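Local coordinates for aldehyde dehydrogenase (Bartonella henselae, PDB 3I44), which probably oxidises aldehydes to carboxylic acids with a nicotinamide cofactor, as other members of the aldehyde dehydrogenase family do, at residues G470-F473 and S474-R478. The protein carries 1 engineered substitution. Numbering follows the deposited sequence.
Sequences GVKF and SGRAR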
loop_
_atom_site.group_PDB
_atom_site.type_symbol
_atom_site.label_atom_id
_atom_site.label_comp_id
_atom_site.label_asym_id
_atom_site.label_seq_id
_atom_site.Cartn_x
_atom_site.Cartn_y
_atom_site.Cartn_z
ATOM N N GLY A 470 -7.615 7.636 6.324
ATOM C CA GLY A 470 -7.532 7.130 7.705
ATOM C C GLY A 470 -6.343 6.233 7.971
ATOM O O GLY A 470 -5.342 6.262 7.233
ATOM N N VAL A 471 -6.447 5.487 9.078
ATOM C CA VAL A 471 -5.538 4.394 9.446
ATOM C C VAL A 471 -6.422 3.185 9.848
ATOM O O VAL A 471 -7.656 3.313 9.993
ATOM C CB VAL A 471 -4.576 4.763 10.637
ATOM C CG1 VAL A 471 -3.730 6.032 10.331
ATOM C CG2 VAL A 471 -5.360 4.974 11.882
ATOM N N LYS A 472 -5.786 2.038 10.032
ATOM C CA LYS A 472 -6.420 0.768 10.485
ATOM C C LYS A 472 -7.648 0.402 9.649
ATOM O O LYS A 472 -7.585 0.389 8.419
ATOM C CB LYS A 472 -6.741 0.846 11.974
ATOM C CG LYS A 472 -5.527 0.888 12.872
ATOM C CD LYS A 472 -5.727 1.692 14.121
ATOM C CE LYS A 472 -6.513 0.957 15.161
ATOM N NZ LYS A 472 -5.813 -0.262 15.571
ATOM N N PHE A 473 -8.778 0.116 10.288
ATOM C CA PHE A 473 -9.994 -0.339 9.569
ATOM C C PHE A 473 -10.701 0.763 8.793
ATOM O O PHE A 473 -11.651 0.497 8.043
ATOM C CB PHE A 473 -11.011 -0.994 10.532
ATOM C CG PHE A 473 -10.699 -2.446 10.874
ATOM C CD1 PHE A 473 -9.428 -2.956 10.763
ATOM C CD2 PHE A 473 -11.732 -3.321 11.280
ATOM C CE1 PHE A 473 -9.172 -4.353 11.052
ATOM C CE2 PHE A 473 -11.482 -4.682 11.561
ATOM C CZ PHE A 473 -10.209 -5.190 11.452
ATOM N N SER A 474 -10.250 1.996 8.950
ATOM C CA SER A 474 -10.759 3.050 8.071
ATOM C C SER A 474 -10.057 3.088 6.699
ATOM O O SER A 474 -10.410 3.904 5.855
ATOM C CB SER A 474 -10.632 4.421 8.755
ATOM O OG SER A 474 -11.386 4.469 9.977
ATOM N N GLY A 475 -9.058 2.227 6.496
ATOM C CA GLY A 475 -8.258 2.233 5.250
ATOM C C GLY A 475 -7.079 3.175 5.422
ATOM O O GLY A 475 -6.979 3.871 6.443
ATOM N N ARG A 476 -6.188 3.204 4.440
ATOM C CA ARG A 476 -4.991 4.039 4.509
ATOM C C ARG A 476 -4.785 4.859 3.238
ATOM O O ARG A 476 -3.731 5.466 3.057
ATOM C CB ARG A 476 -3.755 3.181 4.796
ATOM C CG ARG A 476 -3.619 2.855 6.272
ATOM C CD ARG A 476 -2.361 2.099 6.598
ATOM N NE ARG A 476 -2.116 2.135 8.034
ATOM C CZ ARG A 476 -2.524 1.234 8.932
ATOM N NH1 ARG A 476 -3.215 0.163 8.579
ATOM N NH2 ARG A 476 -2.213 1.410 10.199
ATOM N N ALA A 477 -5.780 4.882 2.385
ATOM C CA ALA A 477 -5.786 5.770 1.220
ATOM C C ALA A 477 -5.484 7.224 1.627
ATOM O O ALA A 477 -5.781 7.653 2.735
ATOM C CB ALA A 477 -7.101 5.692 0.568
ATOM N N ARG A 478 -4.894 7.967 0.714
ATOM C CA ARG A 478 -4.555 9.379 0.932
ATOM C C ARG A 478 -5.029 10.121 -0.320
ATOM O O ARG A 478 -4.285 10.265 -1.301
ATOM C CB ARG A 478 -3.060 9.502 1.179
ATOM C CG ARG A 478 -2.609 8.910 2.525
ATOM C CD ARG A 478 -2.958 9.832 3.697
ATOM N NE ARG A 478 -2.683 9.357 5.065
ATOM C CZ ARG A 478 -3.429 8.479 5.749
ATOM N NH1 ARG A 478 -4.466 7.853 5.175
ATOM N NH2 ARG A 478 -3.133 8.212 7.003
HETATM O O HOH W 1 -8.687 6.007 4.250
HETATM O O HOH W 2 -5.622 -0.176 6.818
#
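Between V471 and G475 the chain doubles back, the directions of 470-473 and 474-478 differing by 146°, and two overlapping turns make the reversal. S474 N donates to V471 O at 3.1 Å, and G475 N to K472 O at 3.0 Å. The positive phi of K472 makes the first corner of the first turn; at G475 a side chain would run into S474 O, which accounts for the glycine. The CA of R476 points a C-H at G470 O (3.5 Å).

That same oxygen shows how one carbonyl can anchor an arginine: R478 grips it end-on, NH1 at 2.7 Å from G470 O in the carbonyl plane on a lone pair, NH2 at 3.0 Å from G470 O and above that plane. The oxygen lies in the guanidinium plane, and a bend at chi2 (-76°) folds R478 back to meet it. NH1 also donates to A477 O. R476, extended from CG to NE, lays a guanidinium face against the backbone, its CZ 3.5 Å from K472 N. R476 forms salt bridges with E242 (through NH2) and D490 (through NE) of the second subunit. S474 OG is hydrogen-bonded to G272 O and G430 N.

The arrangement is a type II' beta turn (V471-S474) overlapped by a type I-like turn (K472-G475), in the loop between strand 454-457 and helix 481-486, packed against the second subunit in an enzyme of the aldehyde dehydrogenase family.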